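Local structure of putative cell surface hydrolase (Lactobacillus plantarum, 3LP5) at residues A[164-175]-A[200-211]; A[222-230]-A[240-248]. The protein is a putative cell-surface hydrolase of the alpha/beta-hydrolase clan, whose substrate and exact reaction are not established. All blocks are in the same frame, centred on the assembly; numbering follows the deposited sequence.

Contact 1: A[164-175]-A[200-211]; sequences ESLTVYSIAGTE and KHFTEITVTGAN
Glu175 holds the loop after strand 201-206 with both carboxylate oxygens. OE1 accepts from Asn211 N at 3.0 Å, nearly in line with its C-O bond, whereas Gly209 N reaches Glu175 OE2 at 2.8 Å from above the carboxylate plane. A bend about CB-CG (chi2 73°) brings the carboxylate to the type II turn Val207-Ala210. Asn211 returns the grip: its ND2 donates to Glu175 O on a lone pair, and its OD1 receives Gly173 N at 2.9 Å from above the plane of the amide carbonyl, which fixes the amide at both ends. Gly173 has no CB to collide with Glu175 OE1, which is consistent with glycine at this bend.

Before these loops, strands 167-172 and 201-206 run parallel, their segment axes approaching to 4.7 Å at an angle of 23°, joined by backbone bonds from Val168 N-His201 O to Val207 N-Ala172 O. On one face Val168 CG1 meets the Phe202 ring edge, 3.9 Å from CD1. On the other, Tyr169 lies alongside Thr203, CD1 to CB 3.7 Å, and a water links Val168 O to Thr203 OG1.

The pair ends the mixed sheet of an alpha/beta-hydrolase fold. Strand 127-134 bonds to Thr167, Tyr169 and Ile171, the side-chain amide of Asn250 bonds to Phe202 O and Glu204 N along the outer edge, helix 217-231 packs on Ile205 and Val207, and helix 185-188 touches Ala172.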
loop_
_atom_site.group_PDB
_atom_site.type_symbol
_atom_site.label_atom_id
_atom_site.label_comp_id
_atom_site.label_asym_id
_atom_site.label_seq_id
_atom_site.Cartn_x
_atom_site.Cartn_y
_atom_site.Cartn_z
ATOM N N GLU A 164 -9.710 7.564 11.976
ATOM C CA GLU A 164 -10.013 8.923 11.568
ATOM C C GLU A 164 -8.765 9.819 11.444
ATOM O O GLU A 164 -8.788 10.786 10.713
ATOM C CB GLU A 164 -11.083 9.589 12.469
ATOM C CG GLU A 164 -12.445 8.846 12.517
ATOM C CD GLU A 164 -13.565 9.626 13.248
ATOM O OE1 GLU A 164 -13.280 10.260 14.287
ATOM O OE2 GLU A 164 -14.735 9.613 12.788
ATOM N N SER A 165 -7.681 9.550 12.146
ATOM C CA SER A 165 -6.554 10.474 12.026
ATOM C C SER A 165 -5.569 10.113 10.853
ATOM O O SER A 165 -4.596 10.842 10.639
ATOM C CB SER A 165 -5.800 10.555 13.352
ATOM O OG SER A 165 -5.150 9.292 13.501
ATOM N N LEU A 166 -5.885 9.085 10.060
ATOM C CA LEU A 166 -5.075 8.648 8.886
ATOM C C LEU A 166 -5.029 9.608 7.697
ATOM O O LEU A 166 -6.014 10.293 7.377
ATOM C CB LEU A 166 -5.578 7.260 8.389
ATOM C CG LEU A 166 -4.886 6.533 7.240
ATOM C CD1 LEU A 166 -3.450 6.144 7.528
ATOM C CD2 LEU A 166 -5.682 5.282 6.924
ATOM N N THR A 167 -3.878 9.625 7.027
ATOM C CA THR A 167 -3.655 10.373 5.798
ATOM C C THR A 167 -3.432 9.362 4.700
ATOM O O THR A 167 -2.551 8.498 4.837
ATOM C CB THR A 167 -2.405 11.327 5.921
ATOM O OG1 THR A 167 -2.778 12.445 6.718
ATOM C CG2 THR A 167 -2.060 11.934 4.622
ATOM N N VAL A 168 -4.235 9.456 3.631
ATOM C CA VAL A 168 -4.201 8.519 2.552
ATOM C C VAL A 168 -3.852 9.157 1.217
ATOM O O VAL A 168 -4.494 10.165 0.800
ATOM C CB VAL A 168 -5.525 7.734 2.391
ATOM C CG1 VAL A 168 -5.403 6.705 1.230
ATOM C CG2 VAL A 168 -5.914 7.042 3.751
ATOM N N TYR A 169 -2.844 8.554 0.554
ATOM C CA TYR A 169 -2.492 8.866 -0.877
ATOM C C TYR A 169 -2.810 7.693 -1.799
ATOM O O TYR A 169 -2.408 6.537 -1.522
ATOM C CB TYR A 169 -1.014 9.208 -1.003
ATOM C CG TYR A 169 -0.602 10.329 -0.087
ATOM C CD1 TYR A 169 -0.632 11.667 -0.548
ATOM C CD2 TYR A 169 -0.173 10.072 1.213
ATOM C CE1 TYR A 169 -0.274 12.732 0.274
ATOM C CE2 TYR A 169 0.214 11.146 2.061
ATOM C CZ TYR A 169 0.155 12.452 1.568
ATOM O OH TYR A 169 0.476 13.497 2.358
ATOM N N SER A 170 -3.589 7.959 -2.841
ATOM C CA SER A 170 -3.930 6.939 -3.800
ATOM C C SER A 170 -3.372 7.358 -5.185
ATOM O O SER A 170 -3.836 8.334 -5.763
ATOM C CB SER A 170 -5.444 6.744 -3.862
ATOM O OG SER A 170 -5.802 5.790 -4.902
ATOM N N ILE A 171 -2.354 6.638 -5.665
ATOM C CA ILE A 171 -1.788 6.838 -7.022
ATOM C C ILE A 171 -2.579 5.989 -7.996
ATOM O O ILE A 171 -2.835 4.810 -7.719
ATOM C CB ILE A 171 -0.327 6.412 -7.061
ATOM C CG1 ILE A 171 0.520 7.360 -6.149
ATOM C CG2 ILE A 171 0.224 6.285 -8.528
ATOM C CD1 ILE A 171 1.912 6.794 -5.769
ATOM N N ALA A 172 -2.986 6.603 -9.117
ATOM C CA ALA A 172 -3.620 5.913 -10.240
ATOM C C ALA A 172 -3.022 6.374 -11.575
ATOM O O ALA A 172 -2.503 7.503 -11.711
ATOM C CB ALA A 172 -5.121 6.195 -10.227
ATOM N N GLY A 173 -3.057 5.488 -12.550
ATOM C CA GLY A 173 -2.808 5.904 -13.930
ATOM C C GLY A 173 -4.104 6.270 -14.627
ATOM O O GLY A 173 -5.185 6.369 -14.000
ATOM N N THR A 174 -4.040 6.478 -15.927
ATOM C CA THR A 174 -5.272 6.823 -16.663
ATOM C C THR A 174 -5.741 5.726 -17.623
ATOM O O THR A 174 -6.693 5.907 -18.346
ATOM C CB THR A 174 -5.206 8.209 -17.330
ATOM O OG1 THR A 174 -3.983 8.326 -18.081
ATOM C CG2 THR A 174 -5.292 9.334 -16.240
ATOM N N GLU A 175 -5.109 4.567 -17.556
ATOM C CA GLU A 175 -5.434 3.413 -18.392
ATOM C C GLU A 175 -6.799 2.838 -18.000
ATOM O O GLU A 175 -7.050 2.600 -16.828
ATOM C CB GLU A 175 -4.298 2.378 -18.232
ATOM C CG GLU A 175 -2.853 2.993 -18.508
ATOM C CD GLU A 175 -2.352 3.924 -17.390
ATOM O OE1 GLU A 175 -2.238 3.456 -16.245
ATOM O OE2 GLU A 175 -2.051 5.134 -17.650
ATOM N N LYS A 200 -8.732 11.656 7.822
ATOM C CA LYS A 200 -8.330 13.074 7.910
ATOM C C LYS A 200 -8.036 13.735 6.529
ATOM O O LYS A 200 -8.511 14.835 6.249
ATOM C CB LYS A 200 -7.068 13.161 8.813
ATOM C CG LYS A 200 -6.817 14.527 9.430
ATOM C CD LYS A 200 -5.316 14.833 9.639
ATOM C CE LYS A 200 -4.660 14.118 10.827
ATOM N NZ LYS A 200 -5.622 13.811 11.932
ATOM N N HIS A 201 -7.235 13.081 5.677
ATOM C CA HIS A 201 -6.951 13.624 4.345
ATOM C C HIS A 201 -6.876 12.497 3.371
ATOM O O HIS A 201 -6.272 11.425 3.688
ATOM C CB HIS A 201 -5.586 14.330 4.218
ATOM C CG HIS A 201 -5.328 15.405 5.229
ATOM N ND1 HIS A 201 -5.948 16.642 5.185
ATOM C CD2 HIS A 201 -4.455 15.455 6.271
ATOM C CE1 HIS A 201 -5.499 17.388 6.184
ATOM N NE2 HIS A 201 -4.591 16.696 6.852
ATOM N N PHE A 202 -7.467 12.724 2.188
ATOM C CA PHE A 202 -7.378 11.792 1.068
ATOM C C PHE A 202 -6.882 12.528 -0.147
ATOM O O PHE A 202 -7.431 13.596 -0.486
ATOM C CB PHE A 202 -8.742 11.189 0.777
ATOM C CG PHE A 202 -8.764 10.275 -0.409
ATOM C CD1 PHE A 202 -8.099 9.054 -0.378
ATOM C CD2 PHE A 202 -9.460 10.638 -1.558
ATOM C CE1 PHE A 202 -8.117 8.193 -1.453
ATOM C CE2 PHE A 202 -9.467 9.809 -2.657
ATOM C CZ PHE A 202 -8.831 8.567 -2.605
ATOM N N THR A 203 -5.833 11.985 -0.771
ATOM C CA THR A 203 -5.161 12.668 -1.919
ATOM C C THR A 203 -4.989 11.720 -3.108
ATOM O O THR A 203 -4.379 10.688 -2.960
ATOM C CB THR A 203 -3.799 13.240 -1.512
ATOM O OG1 THR A 203 -4.022 14.187 -0.494
ATOM C CG2 THR A 203 -3.087 13.984 -2.642
ATOM N N GLU A 204 -5.585 12.068 -4.259
ATOM C CA GLU A 204 -5.390 11.317 -5.477
ATOM C C GLU A 204 -4.266 11.922 -6.262
ATOM O O GLU A 204 -4.183 13.151 -6.394
ATOM C CB GLU A 204 -6.661 11.332 -6.344
ATOM C CG GLU A 204 -7.864 10.874 -5.527
ATOM C CD GLU A 204 -9.200 11.158 -6.232
ATOM O OE1 GLU A 204 -9.534 10.371 -7.134
ATOM O OE2 GLU A 204 -9.890 12.157 -5.887
ATOM N N ILE A 205 -3.428 11.043 -6.827
ATOM C CA ILE A 205 -2.231 11.461 -7.578
ATOM C C ILE A 205 -2.236 10.649 -8.844
ATOM O O ILE A 205 -2.460 9.452 -8.786
ATOM C CB ILE A 205 -0.894 11.196 -6.779
ATOM C CG1 ILE A 205 -0.878 11.967 -5.468
ATOM C CG2 ILE A 205 0.380 11.559 -7.640
ATOM C CD1 ILE A 205 0.125 11.485 -4.401
ATOM N N THR A 206 -1.956 11.288 -9.994
ATOM C CA THR A 206 -1.845 10.565 -11.239
ATOM C C THR A 206 -0.393 10.293 -11.602
ATOM O O THR A 206 0.462 11.176 -11.545
ATOM C CB THR A 206 -2.533 11.319 -12.426
ATOM O OG1 THR A 206 -3.839 11.703 -12.023
ATOM C CG2 THR A 206 -2.681 10.417 -13.618
ATOM N N VAL A 207 -0.133 9.053 -11.997
ATOM C CA VAL A 207 1.115 8.671 -12.635
ATOM C C VAL A 207 0.720 7.870 -13.863
ATOM O O VAL A 207 0.103 6.792 -13.744
ATOM C CB VAL A 207 2.007 7.792 -11.682
ATOM C CG1 VAL A 207 3.229 7.235 -12.401
ATOM C CG2 VAL A 207 2.440 8.621 -10.506
ATOM N N THR A 208 1.144 8.343 -15.043
ATOM C CA THR A 208 0.640 7.702 -16.242
ATOM C C THR A 208 1.302 6.349 -16.374
ATOM O O THR A 208 2.481 6.239 -16.117
ATOM C CB THR A 208 0.806 8.575 -17.499
ATOM O OG1 THR A 208 2.193 8.622 -17.848
ATOM C CG2 THR A 208 0.293 9.992 -17.243
ATOM N N GLY A 209 0.527 5.304 -16.680
ATOM C CA GLY A 209 1.059 3.961 -16.736
ATOM C C GLY A 209 1.031 3.174 -15.443
ATOM O O GLY A 209 1.314 1.964 -15.453
ATOM N N ALA A 210 0.675 3.815 -14.324
ATOM C CA ALA A 210 0.731 3.143 -13.006
ATOM C C ALA A 210 -0.255 1.990 -12.906
ATOM O O ALA A 210 -0.054 1.095 -12.087
ATOM C CB ALA A 210 0.557 4.119 -11.806
ATOM N N ASN A 211 -1.274 1.955 -13.773
ATOM C CA ASN A 211 -2.283 0.878 -13.708
ATOM C C ASN A 211 -1.820 -0.425 -14.392
ATOM O O ASN A 211 -2.516 -1.433 -14.293
ATOM C CB ASN A 211 -3.596 1.309 -14.397
ATOM C CG ASN A 211 -4.357 2.372 -13.603
ATOM O OD1 ASN A 211 -3.969 2.738 -12.496
ATOM N ND2 ASN A 211 -5.410 2.917 -14.215
HETATM O O HOH W 1 -8.949 13.471 12.182
HETATM O O HOH W 2 -3.745 12.782 1.938
#

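Contact 2: A[222-230]-A[240-248]; sequences QIVSLIRQY and VRQKNAQRV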
loop_
_atom_site.group_PDB
_atom_site.type_symbol
_atom_site.label_atom_id
_atom_site.label_comp_id
_atom_site.label_asym_id
_atom_site.label_seq_id
_atom_site.Cartn_x
_atom_site.Cartn_y
_atom_site.Cartn_z
ATOM N N GLN A 222 9.118 8.266 -10.876
ATOM C CA GLN A 222 8.052 9.148 -10.368
ATOM C C GLN A 222 7.418 8.555 -9.121
ATOM O O GLN A 222 7.191 9.278 -8.161
ATOM C CB GLN A 222 6.944 9.325 -11.410
ATOM C CG GLN A 222 7.402 10.145 -12.588
ATOM C CD GLN A 222 6.369 10.320 -13.736
ATOM O OE1 GLN A 222 6.765 10.629 -14.846
ATOM N NE2 GLN A 222 5.097 10.213 -13.461
ATOM N N ILE A 223 7.135 7.261 -9.143
ATOM C CA ILE A 223 6.521 6.619 -8.020
ATOM C C ILE A 223 7.450 6.669 -6.798
ATOM O O ILE A 223 6.998 7.020 -5.691
ATOM C CB ILE A 223 6.093 5.187 -8.337
ATOM C CG1 ILE A 223 4.916 5.255 -9.317
ATOM C CG2 ILE A 223 5.657 4.449 -7.032
ATOM C CD1 ILE A 223 4.435 3.911 -9.785
ATOM N N VAL A 224 8.730 6.340 -6.977
ATOM C CA VAL A 224 9.725 6.400 -5.849
ATOM C C VAL A 224 9.832 7.854 -5.373
ATOM O O VAL A 224 9.891 8.095 -4.169
ATOM C CB VAL A 224 11.114 5.868 -6.304
ATOM C CG1 VAL A 224 12.259 6.222 -5.299
ATOM C CG2 VAL A 224 11.003 4.349 -6.459
ATOM N N SER A 225 9.760 8.823 -6.305
ATOM C CA SER A 225 9.847 10.204 -5.902
ATOM C C SER A 225 8.626 10.542 -4.966
ATOM O O SER A 225 8.783 11.211 -3.967
ATOM C CB SER A 225 9.839 11.132 -7.106
ATOM O OG SER A 225 9.929 12.495 -6.680
ATOM N N LEU A 226 7.449 10.017 -5.279
ATOM C CA LEU A 226 6.232 10.337 -4.523
ATOM C C LEU A 226 6.217 9.648 -3.190
ATOM O O LEU A 226 5.663 10.164 -2.200
ATOM C CB LEU A 226 4.983 9.959 -5.329
ATOM C CG LEU A 226 4.786 10.789 -6.616
ATOM C CD1 LEU A 226 3.716 10.117 -7.447
ATOM C CD2 LEU A 226 4.401 12.256 -6.343
ATOM N N ILE A 227 6.741 8.428 -3.173
ATOM C CA ILE A 227 6.781 7.676 -1.932
ATOM C C ILE A 227 7.665 8.463 -0.984
ATOM O O ILE A 227 7.262 8.752 0.170
ATOM C CB ILE A 227 7.333 6.237 -2.085
ATOM C CG1 ILE A 227 6.353 5.322 -2.812
ATOM C CG2 ILE A 227 7.783 5.669 -0.736
ATOM C CD1 ILE A 227 7.016 4.011 -3.320
ATOM N N ARG A 228 8.821 8.868 -1.478
ATOM C CA ARG A 228 9.727 9.728 -0.647
ATOM C C ARG A 228 9.084 11.048 -0.139
ATOM O O ARG A 228 9.140 11.362 1.047
ATOM C CB ARG A 228 11.006 10.005 -1.390
ATOM C CG ARG A 228 11.876 8.772 -1.490
ATOM C CD ARG A 228 13.131 9.071 -2.322
ATOM N NE ARG A 228 13.924 10.134 -1.688
ATOM C CZ ARG A 228 14.736 10.957 -2.333
ATOM N NH1 ARG A 228 14.915 10.847 -3.641
ATOM N NH2 ARG A 228 15.435 11.856 -1.647
ATOM N N GLN A 229 8.472 11.819 -1.031
ATOM C CA GLN A 229 7.843 13.065 -0.684
ATOM C C GLN A 229 6.615 12.927 0.245
ATOM O O GLN A 229 6.463 13.713 1.156
ATOM C CB GLN A 229 7.441 13.817 -1.954
ATOM C CG GLN A 229 6.644 15.106 -1.696
ATOM C CD GLN A 229 6.716 16.047 -2.853
ATOM O OE1 GLN A 229 7.597 15.917 -3.722
ATOM N NE2 GLN A 229 5.816 16.998 -2.892
ATOM N N TYR A 230 5.732 11.968 -0.011
ATOM C CA TYR A 230 4.434 11.938 0.697
ATOM C C TYR A 230 4.372 10.817 1.717
ATOM O O TYR A 230 3.819 11.013 2.775
ATOM C CB TYR A 230 3.253 11.802 -0.299
ATOM C CG TYR A 230 3.051 13.065 -1.132
ATOM C CD1 TYR A 230 2.503 14.237 -0.564
ATOM C CD2 TYR A 230 3.431 13.106 -2.469
ATOM C CE1 TYR A 230 2.354 15.390 -1.334
ATOM C CE2 TYR A 230 3.294 14.255 -3.240
ATOM C CZ TYR A 230 2.740 15.380 -2.677
ATOM O OH TYR A 230 2.587 16.498 -3.462
ATOM N N VAL A 240 11.513 19.417 -7.633
ATOM C CA VAL A 240 10.904 18.079 -7.534
ATOM C C VAL A 240 9.571 18.119 -6.746
ATOM O O VAL A 240 8.558 17.562 -7.187
ATOM C CB VAL A 240 11.934 17.085 -6.976
ATOM C CG1 VAL A 240 11.316 15.711 -6.620
ATOM C CG2 VAL A 240 13.038 16.924 -8.031
ATOM N N ARG A 241 9.584 18.814 -5.619
ATOM C CA ARG A 241 8.420 18.952 -4.767
ATOM C C ARG A 241 7.319 19.611 -5.542
ATOM O O ARG A 241 6.197 19.143 -5.545
ATOM C CB ARG A 241 8.727 19.798 -3.529
ATOM C CG ARG A 241 7.456 20.121 -2.699
ATOM C CD ARG A 241 7.734 20.907 -1.435
ATOM N NE ARG A 241 8.717 21.976 -1.659
ATOM C CZ ARG A 241 8.436 23.232 -2.030
ATOM N NH1 ARG A 241 7.171 23.639 -2.234
ATOM N NH2 ARG A 241 9.432 24.096 -2.207
ATOM N N GLN A 242 7.653 20.702 -6.227
ATOM C CA GLN A 242 6.632 21.485 -6.952
ATOM C C GLN A 242 5.986 20.673 -8.072
ATOM O O GLN A 242 4.779 20.695 -8.213
ATOM C CB GLN A 242 7.213 22.824 -7.442
ATOM C CG GLN A 242 7.492 23.712 -6.218
ATOM C CD GLN A 242 8.308 24.992 -6.492
ATOM O OE1 GLN A 242 9.138 25.056 -7.401
ATOM N NE2 GLN A 242 8.066 26.006 -5.676
ATOM N N LYS A 243 6.808 19.923 -8.812
ATOM C CA LYS A 243 6.372 19.084 -9.887
ATOM C C LYS A 243 5.497 17.922 -9.362
ATOM O O LYS A 243 4.494 17.572 -10.004
ATOM C CB LYS A 243 7.608 18.554 -10.649
ATOM C CG LYS A 243 7.348 17.518 -11.775
ATOM C CD LYS A 243 8.560 17.422 -12.754
ATOM C CE LYS A 243 9.744 16.541 -12.251
ATOM N NZ LYS A 243 10.418 15.758 -13.378
ATOM N N ASN A 244 5.881 17.304 -8.249
ATOM C CA ASN A 244 5.069 16.199 -7.669
ATOM C C ASN A 244 3.726 16.740 -7.199
ATOM O O ASN A 244 2.666 16.105 -7.440
ATOM C CB ASN A 244 5.798 15.498 -6.518
ATOM C CG ASN A 244 6.848 14.485 -7.002
ATOM O OD1 ASN A 244 6.850 14.083 -8.146
ATOM N ND2 ASN A 244 7.728 14.068 -6.101
ATOM N N ALA A 245 3.766 17.934 -6.586
ATOM C CA ALA A 245 2.561 18.684 -6.161
ATOM C C ALA A 245 1.558 18.836 -7.306
ATOM O O ALA A 245 0.352 18.732 -7.101
ATOM C CB ALA A 245 2.927 20.098 -5.582
ATOM N N GLN A 246 2.059 18.993 -8.522
ATOM C CA GLN A 246 1.186 19.212 -9.647
ATOM C C GLN A 246 0.617 17.921 -10.203
ATOM O O GLN A 246 -0.300 17.988 -11.045
ATOM C CB GLN A 246 1.898 19.961 -10.762
ATOM C CG GLN A 246 2.265 21.400 -10.441
ATOM C CD GLN A 246 3.131 21.957 -11.563
ATOM O OE1 GLN A 246 4.048 21.277 -12.050
ATOM N NE2 GLN A 246 2.815 23.176 -12.012
ATOM N N ARG A 247 1.126 16.777 -9.734
ATOM C CA ARG A 247 0.507 15.465 -10.002
ATOM C C ARG A 247 -0.771 15.169 -9.166
ATOM O O ARG A 247 -1.570 14.282 -9.525
ATOM C CB ARG A 247 1.506 14.344 -9.747
ATOM C CG ARG A 247 2.742 14.411 -10.626
ATOM C CD ARG A 247 3.696 13.241 -10.298
ATOM N NE ARG A 247 5.081 13.554 -10.700
ATOM C CZ ARG A 247 5.510 13.621 -11.960
ATOM N NH1 ARG A 247 4.692 13.414 -13.000
ATOM N NH2 ARG A 247 6.773 13.925 -12.194
ATOM N N VAL A 248 -0.947 15.872 -8.063
ATOM C CA VAL A 248 -2.183 15.751 -7.243
ATOM C C VAL A 248 -3.422 16.219 -8.038
ATOM O O VAL A 248 -3.390 17.299 -8.686
ATOM C CB VAL A 248 -2.021 16.576 -5.986
ATOM C CG1 VAL A 248 -3.350 16.733 -5.172
ATOM C CG2 VAL A 248 -0.890 16.002 -5.150
#
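Leu226 and Asn244 are the pair with the nearest CA atoms, 6.8 Å apart, where helix 222-230 and helix 240-245 cross at 102° with their axes 10.6 Å apart. The packing is reciprocal knobs-into-holes between C-terminal helices of the alpha/beta-hydrolase chain: Asn244 enters the hole formed by Ser225, Leu226, Gln229 and Tyr230, and Gln229 enters that of Val240, Arg241, Asn244 and Ala245.

The buried amide of Asn244 is bonded at both ends. Its ND2 uses both of its hydrogens, giving one to Ser225 OG at 2.8 Å and one to Gln229 OE1 at 3.0 Å; both acceptors lie close to the Asn244 amide plane, although ND2 stands above the carbonyl plane of Gln229. The latter is carried across by an extended chain with CG anti to the backbone N (chi1 175°), and its NE2 adds a weak bond to Arg241 O. The other branch of Asn244, OD1, accepts from Arg247 NE at 3.2 Å and lies in the guanidinium plane, while Leu226 CD2 presses on Asn244 CG at 3.4 Å. An alanine here is likely to leave Ser225 OG, Gln229 OE1 and Arg247 NE without their shared mate, so that the arginine could turn more freely.

That guanidinium is also layered against Gln222, whose amide lies over one face with the planes 17° apart; the 3.3 Å between Gln222 NE2 and Arg247 NH1 separates two donors and is no bond. At the far side of the crossing, Tyr230 OH rests 3.5 Å from Ala245 CA.

How the contacts relate
From the N terminus, contact 1 comes first: it closes the excursion between strands 167-172 and 201-206, which includes the short helices 185-188 and 191-195. The chain then runs on into helix 217-231, and contact 2 closes the shorter connection to helix 238-245. The loops lie in series, neither nested nor crossing, yet their centres are about 11 Å apart. Leu226 CD1 sits 3.6 Å from Ile205 CG2, the rings of Tyr169 and Tyr230 meet with planes at about 40°, and Arg247 O probably accepts from Thr206 N at 3.1 Å. The sheet edge, the helix packed on it and the C-terminal tail are thereby tied together.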